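Local coordinates for uronate dehydrogenase (Agrobacterium tumefaciens, PDB 3RFX), which catalyses the NAD-dependent oxidation of uronic acids such as galacturonate and glucuronate, at residues M3-V8 and I29-D34; I163-P168 and L176-S181; N172-S177 and A211-N216. The protein carries 1 engineered substitution. All coordinates share one frame; numbering follows the deposited sequence.

Contact 1 comes first along the chain; its segments lie on strands 5-9 and 30-34, neighbours in the parallel Rossmann sheet, and reach NAD through Asp34. Contacts 2 and 3 follow and belong together: they share Leu176 and Ser177, both use helix 175-178, and their centres are about 8 Å apart. Contact 2 folds the loop after strand 158-163 back onto the end of that helix, while contact 3 docks the helix on the loop 211-216 that follows strand 202-205. The two touch where Thr178 packs against Trp213. Contact 1 lies about 24 Å from contact 2 and 31 Å from contact 3, centre to centre; contacts 1 and 3 are on opposite sides of the chain's centre.

Contact 1: residues M3-V8 and I29-D34; sequences MKRLLV and ILRLAD. With NAD (nicotinamide-adenine-dinucleotide), chain D.
The guanidinium groups of Arg5 and Arg31 overlap face to face only in part, offset toward their rims, with planes 38° apart. NH2 of Arg31 sits over one face of the Arg5 group, 3.2 Å from Arg5 NE, and CD of Arg5 lies over a face of the Arg31 group. Both chains run extended to CD and bend at chi3 (-77° in Arg5, -64° in Arg31), which brings the groups over one another. Both nitrogens are donors, so no bond joins them; Glu46 bridges Arg31 NE and Arg5 NH2, while Gly64 O takes Arg5 NH1 and the carbonyls of Met61 and Ala63 take Arg31 NH1. Obliquely to the Arg5 group, Ile29 CD1 lies 3.7 Å from Arg5 NH2. The other side of the strands is apolar: Leu6 CD2 packs 3.8 Å from Leu30 CD1. Five parallel-strand hydrogen bonds join the backbones, from Ile29 N to Lys4 O through to Ala33 N to Val8 O. Asp34 OD1 and OD2 accept from NAD O3B and O2B, each at 2.7 Å, a bidentate grip characteristic of NAD-binding Rossmann folds. With helix 14-22 as the crossover, the strands form a beta-alpha-beta unit, between strands 45-49 and 67-70, with helix 55-62 packed against Leu7 and Ala33.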
loop_
_atom_site.group_PDB
_atom_site.type_symbol
_atom_site.label_atom_id
_atom_site.label_comp_id
_atom_site.label_asym_id
_atom_site.label_seq_id
_atom_site.Cartn_x
_atom_site.Cartn_y
_atom_site.Cartn_z
ATOM N N MET A 3 38.426 -14.277 -0.517
ATOM C CA MET A 3 39.106 -13.199 0.201
ATOM C C MET A 3 40.321 -13.709 0.980
ATOM O O MET A 3 40.455 -14.908 1.217
ATOM C CB MET A 3 38.132 -12.462 1.134
ATOM C CG MET A 3 37.687 -13.243 2.367
ATOM S SD MET A 3 36.369 -12.402 3.301
ATOM C CE MET A 3 34.943 -12.814 2.295
ATOM N N LYS A 4 41.207 -12.806 1.382
ATOM C CA LYS A 4 42.398 -13.226 2.124
ATOM C C LYS A 4 42.088 -13.664 3.549
ATOM O O LYS A 4 42.550 -14.717 3.996
ATOM C CB LYS A 4 43.457 -12.125 2.173
ATOM C CG LYS A 4 44.697 -12.551 2.963
ATOM C CD LYS A 4 45.739 -11.447 3.052
ATOM C CE LYS A 4 46.929 -11.901 3.883
ATOM N NZ LYS A 4 47.928 -10.812 4.070
ATOM N N ARG A 5 41.334 -12.845 4.273
ATOM C CA ARG A 5 41.027 -13.149 5.666
ATOM C C ARG A 5 39.573 -12.843 6.021
ATOM O O ARG A 5 39.096 -11.723 5.837
ATOM C CB ARG A 5 41.969 -12.397 6.607
ATOM C CG ARG A 5 41.735 -12.702 8.079
ATOM C CD ARG A 5 42.685 -11.931 8.991
ATOM N NE ARG A 5 44.035 -12.503 9.011
ATOM C CZ ARG A 5 45.086 -11.987 8.376
ATOM N NH1 ARG A 5 44.964 -10.875 7.654
ATOM N NH2 ARG A 5 46.268 -12.584 8.470
ATOM N N LEU A 6 38.880 -13.854 6.532
ATOM C CA LEU A 6 37.507 -13.700 6.996
ATOM C C LEU A 6 37.472 -13.858 8.505
ATOM O O LEU A 6 38.009 -14.825 9.041
ATOM C CB LEU A 6 36.612 -14.758 6.348
ATOM C CG LEU A 6 35.176 -14.847 6.878
ATOM C CD1 LEU A 6 34.448 -13.515 6.675
ATOM C CD2 LEU A 6 34.430 -15.997 6.206
ATOM N N LEU A 7 36.858 -12.901 9.193
ATOM C CA LEU A 7 36.651 -12.998 10.629
ATOM C C LEU A 7 35.299 -13.658 10.940
ATOM O O LEU A 7 34.270 -13.280 10.373
ATOM C CB LEU A 7 36.693 -11.610 11.268
ATOM C CG LEU A 7 36.342 -11.468 12.756
ATOM C CD1 LEU A 7 37.341 -12.193 13.657
ATOM C CD2 LEU A 7 36.253 -10.000 13.148
ATOM N N VAL A 8 35.312 -14.648 11.831
ATOM C CA VAL A 8 34.073 -15.180 12.407
ATOM C C VAL A 8 34.092 -14.969 13.917
ATOM O O VAL A 8 34.911 -15.567 14.621
ATOM C CB VAL A 8 33.890 -16.684 12.115
ATOM C CG1 VAL A 8 32.570 -17.188 12.707
ATOM C CG2 VAL A 8 33.946 -16.958 10.619
ATOM N N ILE A 29 42.712 -17.357 4.865
ATOM C CA ILE A 29 42.849 -17.451 6.309
ATOM C C ILE A 29 41.526 -17.187 7.019
ATOM O O ILE A 29 40.846 -16.200 6.741
ATOM C CB ILE A 29 43.868 -16.437 6.831
ATOM C CG1 ILE A 29 45.246 -16.716 6.225
ATOM C CG2 ILE A 29 43.916 -16.464 8.359
ATOM C CD1 ILE A 29 46.190 -15.532 6.318
ATOM N N LEU A 30 41.168 -18.065 7.948
ATOM C CA LEU A 30 39.982 -17.855 8.756
ATOM C C LEU A 30 40.406 -17.434 10.153
ATOM O O LEU A 30 41.117 -18.168 10.840
ATOM C CB LEU A 30 39.158 -19.142 8.820
ATOM C CG LEU A 30 37.654 -19.025 9.054
ATOM C CD1 LEU A 30 37.010 -18.213 7.943
ATOM C CD2 LEU A 30 37.036 -20.421 9.122
ATOM N N ARG A 31 39.990 -16.245 10.575
ATOM C CA ARG A 31 40.253 -15.809 11.933
ATOM C C ARG A 31 39.014 -16.034 12.785
ATOM O O ARG A 31 37.947 -15.495 12.492
ATOM C CB ARG A 31 40.667 -14.337 11.985
ATOM C CG ARG A 31 40.927 -13.831 13.389
ATOM C CD ARG A 31 41.416 -12.392 13.384
ATOM N NE ARG A 31 42.707 -12.262 12.712
ATOM C CZ ARG A 31 43.301 -11.097 12.471
ATOM N NH1 ARG A 31 42.713 -9.966 12.834
ATOM N NH2 ARG A 31 44.476 -11.063 11.855
ATOM N N LEU A 32 39.168 -16.841 13.831
ATOM C CA LEU A 32 38.081 -17.170 14.747
ATOM C C LEU A 32 38.255 -16.411 16.049
ATOM O O LEU A 32 39.362 -16.334 16.591
ATOM C CB LEU A 32 38.051 -18.680 15.039
ATOM C CG LEU A 32 37.766 -19.681 13.918
ATOM C CD1 LEU A 32 36.707 -19.143 12.946
ATOM C CD2 LEU A 32 39.036 -20.057 13.169
ATOM N N ALA A 33 37.165 -15.850 16.559
ATOM C CA ALA A 33 37.222 -15.120 17.818
ATOM C C ALA A 33 36.056 -15.480 18.728
ATOM O O ALA A 33 34.972 -15.828 18.259
ATOM C CB ALA A 33 37.256 -13.607 17.565
ATOM N N ASP A 34 36.293 -15.399 20.033
ATOM C CA ASP A 34 35.243 -15.589 21.024
ATOM C C ASP A 34 35.765 -15.140 22.378
ATOM O O ASP A 34 36.977 -15.043 22.578
ATOM C CB ASP A 34 34.802 -17.056 21.081
ATOM C CG ASP A 34 33.385 -17.224 21.631
ATOM O OD1 ASP A 34 32.511 -17.645 20.854
ATOM O OD2 ASP A 34 33.142 -16.932 22.823
HETATM P PA NAD D . 25.681 -18.971 21.119
HETATM O O1A NAD D . 24.970 -18.264 22.521
HETATM O O2A NAD D . 25.527 -20.647 20.916
HETATM O O5B NAD D . 27.100 -18.230 20.470
HETATM C C5B NAD D . 27.412 -16.992 21.003
HETATM C C4B NAD D . 28.905 -16.745 21.229
HETATM O O4B NAD D . 29.222 -15.378 21.444
HETATM C C3B NAD D . 29.465 -17.537 22.328
HETATM O O3B NAD D . 30.289 -18.603 22.016
HETATM C C2B NAD D . 29.803 -16.566 23.380
HETATM O O2B NAD D . 30.836 -16.920 24.291
HETATM C C1B NAD D . 30.033 -15.319 22.600
HETATM N N9A NAD D . 29.911 -14.092 23.339
HETATM C C8A NAD D . 28.875 -13.724 24.226
HETATM N N7A NAD D . 29.224 -12.513 24.780
HETATM C C5A NAD D . 30.485 -12.146 24.263
HETATM C C6A NAD D . 31.300 -11.022 24.486
HETATM N N6A NAD D . 30.885 -10.018 25.404
HETATM N N1A NAD D . 32.510 -10.920 23.821
HETATM C C2A NAD D . 32.928 -11.899 22.945
HETATM N N3A NAD D . 32.097 -13.044 22.706
HETATM C C4A NAD D . 30.903 -13.134 23.375
HETATM O O3 NAD D . 24.710 -18.374 20.057
HETATM P PN NAD D . 24.299 -19.072 18.686
HETATM O O1N NAD D . 25.464 -19.850 18.099
HETATM O O2N NAD D . 23.117 -20.013 18.882
HETATM O O5D NAD D . 23.895 -17.924 17.679
#

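Contact 2: residues I163-P168 and L176-S181; sequences IGSCTP and LSTWFS
Thr178, the last residue of helix 175-178, meets Ser165 through both backbone and side chain. Its carbonyl O accepts from Ser165 N at 2.8 Å, with the donor well above the carbonyl plane, and the two hydroxyls, Ser165 OG and Thr178 OG1, are hydrogen-bonded at 2.7 Å. With chi1 at 63°, OG1 of Thr178 stands between its own backbone N and carbonyl carbon, which turns it toward the serine; it also makes a weak hydrogen bond to Arg174 O, one turn back. Trp179 leaves the helical path, and its indole swings back across Thr167. NE1 donates to Thr167 O at 2.9 Å; the carbonyl oxygen lies at the ring edge, close to the indole plane, yet the N-H approaches from 48° out of the carbonyl plane. A CA-H...O contact from Trp179 CA to Ser165 O accompanies the bond from Phe180 N to that same oxygen, 2.8 Å long. The Phe180 ring receives Ile163 CG2 at its edge, 4.4 Å from CD2, and Phe185 stacks on this ring. Phe180 O is met by a CA-H...O contact from Cys166 CA at 3.1 Å. Ser181, at the N-cap, caps Asp184 N with OG, which is also hydrogen-bonded to Asp228. Chemically, most of the grip at Ser165 and Thr167 comes from directional polar bonds to backbone atoms, which fix the loop against the helix end.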
loop_
_atom_site.group_PDB
_atom_site.type_symbol
_atom_site.label_atom_id
_atom_site.label_comp_id
_atom_site.label_asym_id
_atom_site.label_seq_id
_atom_site.Cartn_x
_atom_site.Cartn_y
_atom_site.Cartn_z
ATOM N N ILE A 163 17.868 -14.195 11.985
ATOM C CA ILE A 163 17.903 -15.661 12.038
ATOM C C ILE A 163 16.620 -16.243 12.662
ATOM O O ILE A 163 16.156 -15.765 13.695
ATOM C CB ILE A 163 19.137 -16.142 12.821
ATOM C CG1 ILE A 163 20.413 -15.676 12.109
ATOM C CG2 ILE A 163 19.151 -17.669 12.944
ATOM C CD1 ILE A 163 21.682 -15.897 12.915
ATOM N N GLY A 164 16.049 -17.247 12.005
ATOM C CA GLY A 164 14.921 -17.987 12.554
ATOM C C GLY A 164 15.454 -19.004 13.553
ATOM O O GLY A 164 15.822 -18.649 14.674
ATOM N N SER A 165 15.537 -20.259 13.125
ATOM C CA SER A 165 16.065 -21.333 13.959
ATOM C C SER A 165 17.098 -22.087 13.139
ATOM O O SER A 165 16.752 -22.895 12.290
ATOM C CB SER A 165 14.933 -22.286 14.375
ATOM O OG SER A 165 13.910 -21.578 15.056
ATOM N N CYS A 166 18.374 -21.799 13.367
ATOM C CA CYS A 166 19.424 -22.408 12.558
ATOM C C CYS A 166 19.928 -23.650 13.274
ATOM O O CYS A 166 20.776 -23.567 14.162
ATOM C CB CYS A 166 20.567 -21.407 12.301
ATOM S SG CYS A 166 21.717 -21.937 11.002
ATOM N N THR A 167 19.380 -24.799 12.890
ATOM C CA THR A 167 19.639 -26.062 13.575
ATOM C C THR A 167 19.887 -27.149 12.548
ATOM O O THR A 167 19.615 -26.963 11.366
ATOM C CB THR A 167 18.418 -26.482 14.420
ATOM O OG1 THR A 167 17.280 -26.628 13.561
ATOM C CG2 THR A 167 18.110 -25.441 15.476
ATOM N N PRO A 168 20.403 -28.306 12.988
ATOM C CA PRO A 168 20.606 -29.397 12.032
ATOM C C PRO A 168 19.303 -29.838 11.374
ATOM O O PRO A 168 19.308 -30.216 10.204
ATOM C CB PRO A 168 21.177 -30.523 12.904
ATOM C CG PRO A 168 21.844 -29.802 14.031
ATOM C CD PRO A 168 20.974 -28.612 14.311
ATOM N N LEU A 176 8.886 -25.586 11.722
ATOM C CA LEU A 176 8.367 -25.845 10.378
ATOM C C LEU A 176 8.269 -24.525 9.611
ATOM O O LEU A 176 8.194 -24.522 8.383
ATOM C CB LEU A 176 6.990 -26.509 10.435
ATOM C CG LEU A 176 7.023 -27.911 11.038
ATOM C CD1 LEU A 176 5.604 -28.480 11.167
ATOM C CD2 LEU A 176 7.899 -28.831 10.174
ATOM N N SER A 177 8.250 -23.417 10.346
ATOM C CA SER A 177 8.225 -22.092 9.730
ATOM C C SER A 177 9.576 -21.395 9.827
ATOM O O SER A 177 9.971 -20.704 8.890
ATOM C CB SER A 177 7.141 -21.202 10.363
ATOM O OG SER A 177 5.853 -21.804 10.248
ATOM N N THR A 178 10.274 -21.561 10.954
ATOM C CA THR A 178 11.466 -20.752 11.237
ATOM C C THR A 178 12.810 -21.389 10.877
ATOM O O THR A 178 13.844 -20.716 10.935
ATOM C CB THR A 178 11.545 -20.337 12.724
ATOM O OG1 THR A 178 11.659 -21.510 13.535
ATOM C CG2 THR A 178 10.308 -19.541 13.152
ATOM N N TRP A 179 12.803 -22.668 10.519
ATOM C CA TRP A 179 14.051 -23.389 10.262
ATOM C C TRP A 179 14.899 -22.685 9.219
ATOM O O TRP A 179 14.404 -22.287 8.167
ATOM C CB TRP A 179 13.773 -24.812 9.782
ATOM C CG TRP A 179 15.009 -25.681 9.678
ATOM C CD1 TRP A 179 15.995 -25.820 10.614
ATOM C CD2 TRP A 179 15.363 -26.539 8.590
ATOM N NE1 TRP A 179 16.948 -26.711 10.169
ATOM C CE2 TRP A 179 16.581 -27.165 8.928
ATOM C CE3 TRP A 179 14.768 -26.841 7.356
ATOM C CZ2 TRP A 179 17.211 -28.077 8.083
ATOM C CZ3 TRP A 179 15.394 -27.742 6.518
ATOM C CH2 TRP A 179 16.606 -28.351 6.886
ATOM N N PHE A 180 16.183 -22.553 9.533
ATOM C CA PHE A 180 17.182 -21.993 8.618
ATOM C C PHE A 180 18.300 -23.024 8.574
ATOM O O PHE A 180 19.060 -23.146 9.533
ATOM C CB PHE A 180 17.712 -20.689 9.203
ATOM C CG PHE A 180 18.487 -19.828 8.218
ATOM C CD1 PHE A 180 18.384 -20.031 6.845
ATOM C CD2 PHE A 180 19.279 -18.791 8.684
ATOM C CE1 PHE A 180 19.089 -19.213 5.950
ATOM C CE2 PHE A 180 19.977 -17.966 7.801
ATOM C CZ PHE A 180 19.878 -18.176 6.442
ATOM N N SER A 181 18.393 -23.783 7.488
ATOM C CA SER A 181 19.368 -24.876 7.431
ATOM C C SER A 181 20.804 -24.345 7.395
ATOM O O SER A 181 21.047 -23.209 6.990
ATOM C CB SER A 181 19.129 -25.762 6.212
ATOM O OG SER A 181 19.491 -25.076 5.015
#

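Contact 3: residues N172-S177 and A211-N216; sequences NYRMLS and AGWWDN
The short helix 175-178 docks on the loop 211-216, which follows the last strand of the Rossmann sheet, and Ser177 is the residue that does most of the touching. With chi1 at -58°, its OG lies anti to its own carbonyl carbon and reaches Ala211 O, to which it donates at 2.7 Å from above the carbonyl plane. The backbone puts Ser177 CB over one face of Trp213, 3.6 Å from the centroid of the five-membered ring and 26° off its normal: a CH-pi contact. The hydroxyl also comes near Trp213 NE1, but the angle is too poor for a bond. Farther along the indole, Arg174 CG rests 3.9 Å from Trp213 CH2; the two side chains cross at about a right angle, the guanidinium and indole planes 57° apart, and Arg174 NH2 is hydrogen-bonded to Gln254 O. Two waters complete the junction: one accepts from Ala211 N and donates to Leu176 O at 2.8 Å, the other links Trp213 N to Ser177 O in the same manner. Asn172 OD1 accepts from Met175 N at 3.1 Å, a capping bond at the turn leading into the helix. Phe221 of the second subunit packs on Trp213, and its Gly223 on Ala211, so the junction also borders a subunit interface. It joins segments that follow the sixth and seventh strands of the sheet, a region that in extended short-chain dehydrogenases usually contributes to the substrate side.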
loop_
_atom_site.group_PDB
_atom_site.type_symbol
_atom_site.label_atom_id
_atom_site.label_comp_id
_atom_site.label_asym_id
_atom_site.label_seq_id
_atom_site.Cartn_x
_atom_site.Cartn_y
_atom_site.Cartn_z
ATOM N N ASN A 172 10.516 -28.837 16.344
ATOM C CA ASN A 172 9.206 -28.568 16.908
ATOM C C ASN A 172 8.335 -27.862 15.874
ATOM O O ASN A 172 8.811 -27.526 14.780
ATOM C CB ASN A 172 9.307 -27.783 18.227
ATOM C CG ASN A 172 9.853 -26.376 18.045
ATOM O OD1 ASN A 172 9.500 -25.672 17.101
ATOM N ND2 ASN A 172 10.700 -25.950 18.976
ATOM N N TYR A 173 7.071 -27.643 16.210
ATOM C CA TYR A 173 6.107 -27.131 15.233
ATOM C C TYR A 173 6.509 -25.765 14.675
ATOM O O TYR A 173 6.351 -25.497 13.481
ATOM C CB TYR A 173 4.694 -27.056 15.825
ATOM C CG TYR A 173 3.631 -26.957 14.747
ATOM C CD1 TYR A 173 3.034 -28.100 14.227
ATOM C CD2 TYR A 173 3.256 -25.722 14.225
ATOM C CE1 TYR A 173 2.079 -28.016 13.220
ATOM C CE2 TYR A 173 2.305 -25.628 13.214
ATOM C CZ TYR A 173 1.724 -26.781 12.716
ATOM O OH TYR A 173 0.780 -26.690 11.711
ATOM N N ARG A 174 7.004 -24.901 15.553
ATOM C CA ARG A 174 7.430 -23.557 15.150
ATOM C C ARG A 174 8.515 -23.615 14.075
ATOM O O ARG A 174 8.518 -22.809 13.138
ATOM C CB ARG A 174 7.913 -22.765 16.370
ATOM C CG ARG A 174 8.479 -21.372 16.058
ATOM C CD ARG A 174 8.613 -20.549 17.342
ATOM N NE ARG A 174 9.357 -19.299 17.150
ATOM C CZ ARG A 174 10.684 -19.199 17.173
ATOM N NH1 ARG A 174 11.435 -20.275 17.376
ATOM N NH2 ARG A 174 11.265 -18.016 16.985
ATOM N N MET A 175 9.437 -24.563 14.201
ATOM C CA MET A 175 10.540 -24.657 13.242
ATOM C C MET A 175 10.110 -25.091 11.853
ATOM O O MET A 175 10.876 -24.981 10.894
ATOM C CB MET A 175 11.658 -25.564 13.765
ATOM C CG MET A 175 12.314 -25.009 15.011
ATOM S SD MET A 175 13.847 -25.881 15.369
ATOM C CE MET A 175 14.112 -25.369 17.064
ATOM N N LEU A 176 8.886 -25.586 11.722
ATOM C CA LEU A 176 8.367 -25.845 10.378
ATOM C C LEU A 176 8.269 -24.525 9.611
ATOM O O LEU A 176 8.194 -24.522 8.383
ATOM C CB LEU A 176 6.990 -26.509 10.435
ATOM C CG LEU A 176 7.023 -27.911 11.038
ATOM C CD1 LEU A 176 5.604 -28.480 11.167
ATOM C CD2 LEU A 176 7.899 -28.831 10.174
ATOM N N SER A 177 8.250 -23.417 10.346
ATOM C CA SER A 177 8.225 -22.092 9.730
ATOM C C SER A 177 9.576 -21.395 9.827
ATOM O O SER A 177 9.971 -20.704 8.890
ATOM C CB SER A 177 7.141 -21.202 10.363
ATOM O OG SER A 177 5.853 -21.804 10.248
ATOM N N ALA A 211 5.759 -23.425 5.147
ATOM C CA ALA A 211 5.058 -22.665 6.186
ATOM C C ALA A 211 5.759 -21.388 6.656
ATOM O O ALA A 211 5.446 -20.870 7.730
ATOM C CB ALA A 211 4.735 -23.571 7.392
ATOM N N GLY A 212 6.701 -20.871 5.864
ATOM C CA GLY A 212 7.405 -19.646 6.221
ATOM C C GLY A 212 6.479 -18.451 6.413
ATOM O O GLY A 212 5.426 -18.356 5.753
ATOM N N TRP A 213 6.871 -17.542 7.311
ATOM C CA TRP A 213 6.094 -16.356 7.648
ATOM C C TRP A 213 6.627 -15.086 6.979
ATOM O O TRP A 213 6.013 -14.031 7.104
ATOM C CB TRP A 213 6.152 -16.083 9.159
ATOM C CG TRP A 213 5.722 -17.231 10.040
ATOM C CD1 TRP A 213 4.743 -18.142 9.791
ATOM C CD2 TRP A 213 6.259 -17.548 11.331
ATOM N NE1 TRP A 213 4.637 -19.028 10.861
ATOM C CE2 TRP A 213 5.566 -18.680 11.809
ATOM C CE3 TRP A 213 7.267 -16.985 12.122
ATOM C CZ2 TRP A 213 5.847 -19.255 13.048
ATOM C CZ3 TRP A 213 7.553 -17.564 13.351
ATOM C CH2 TRP A 213 6.842 -18.682 13.802
ATOM N N TRP A 214 7.777 -15.185 6.310
ATOM C CA TRP A 214 8.573 -13.995 5.966
ATOM C C TRP A 214 8.827 -13.835 4.469
ATOM O O TRP A 214 9.048 -14.803 3.764
ATOM C CB TRP A 214 9.923 -14.020 6.706
ATOM C CG TRP A 214 9.782 -14.149 8.199
ATOM C CD1 TRP A 214 8.828 -13.557 8.992
ATOM C CD2 TRP A 214 10.623 -14.901 9.075
ATOM N NE1 TRP A 214 9.026 -13.911 10.306
ATOM C CE2 TRP A 214 10.118 -14.735 10.385
ATOM C CE3 TRP A 214 11.750 -15.711 8.882
ATOM C CZ2 TRP A 214 10.701 -15.351 11.491
ATOM C CZ3 TRP A 214 12.328 -16.322 9.985
ATOM C CH2 TRP A 214 11.806 -16.132 11.273
ATOM N N ASP A 215 8.819 -12.590 4.008
ATOM C CA ASP A 215 8.881 -12.290 2.578
ATOM C C ASP A 215 10.232 -11.653 2.244
ATOM O O ASP A 215 10.475 -10.525 2.623
ATOM C CB ASP A 215 7.748 -11.317 2.224
ATOM C CG ASP A 215 7.799 -10.842 0.769
ATOM O OD1 ASP A 215 8.569 -11.403 -0.042
ATOM O OD2 ASP A 215 7.054 -9.900 0.442
ATOM N N ASN A 216 11.101 -12.395 1.559
ATOM C CA ASN A 216 12.417 -11.892 1.156
ATOM C C ASN A 216 12.432 -11.404 -0.291
ATOM O O ASN A 216 13.499 -11.279 -0.889
ATOM C CB ASN A 216 13.468 -13.000 1.279
ATOM C CG ASN A 216 14.170 -13.010 2.626
ATOM O OD1 ASN A 216 14.391 -11.965 3.237
ATOM N ND2 ASN A 216 14.554 -14.202 3.080
HETATM O O HOH W 1 7.124 -25.799 6.150
HETATM O O HOH W 2 9.350 -17.967 8.787
#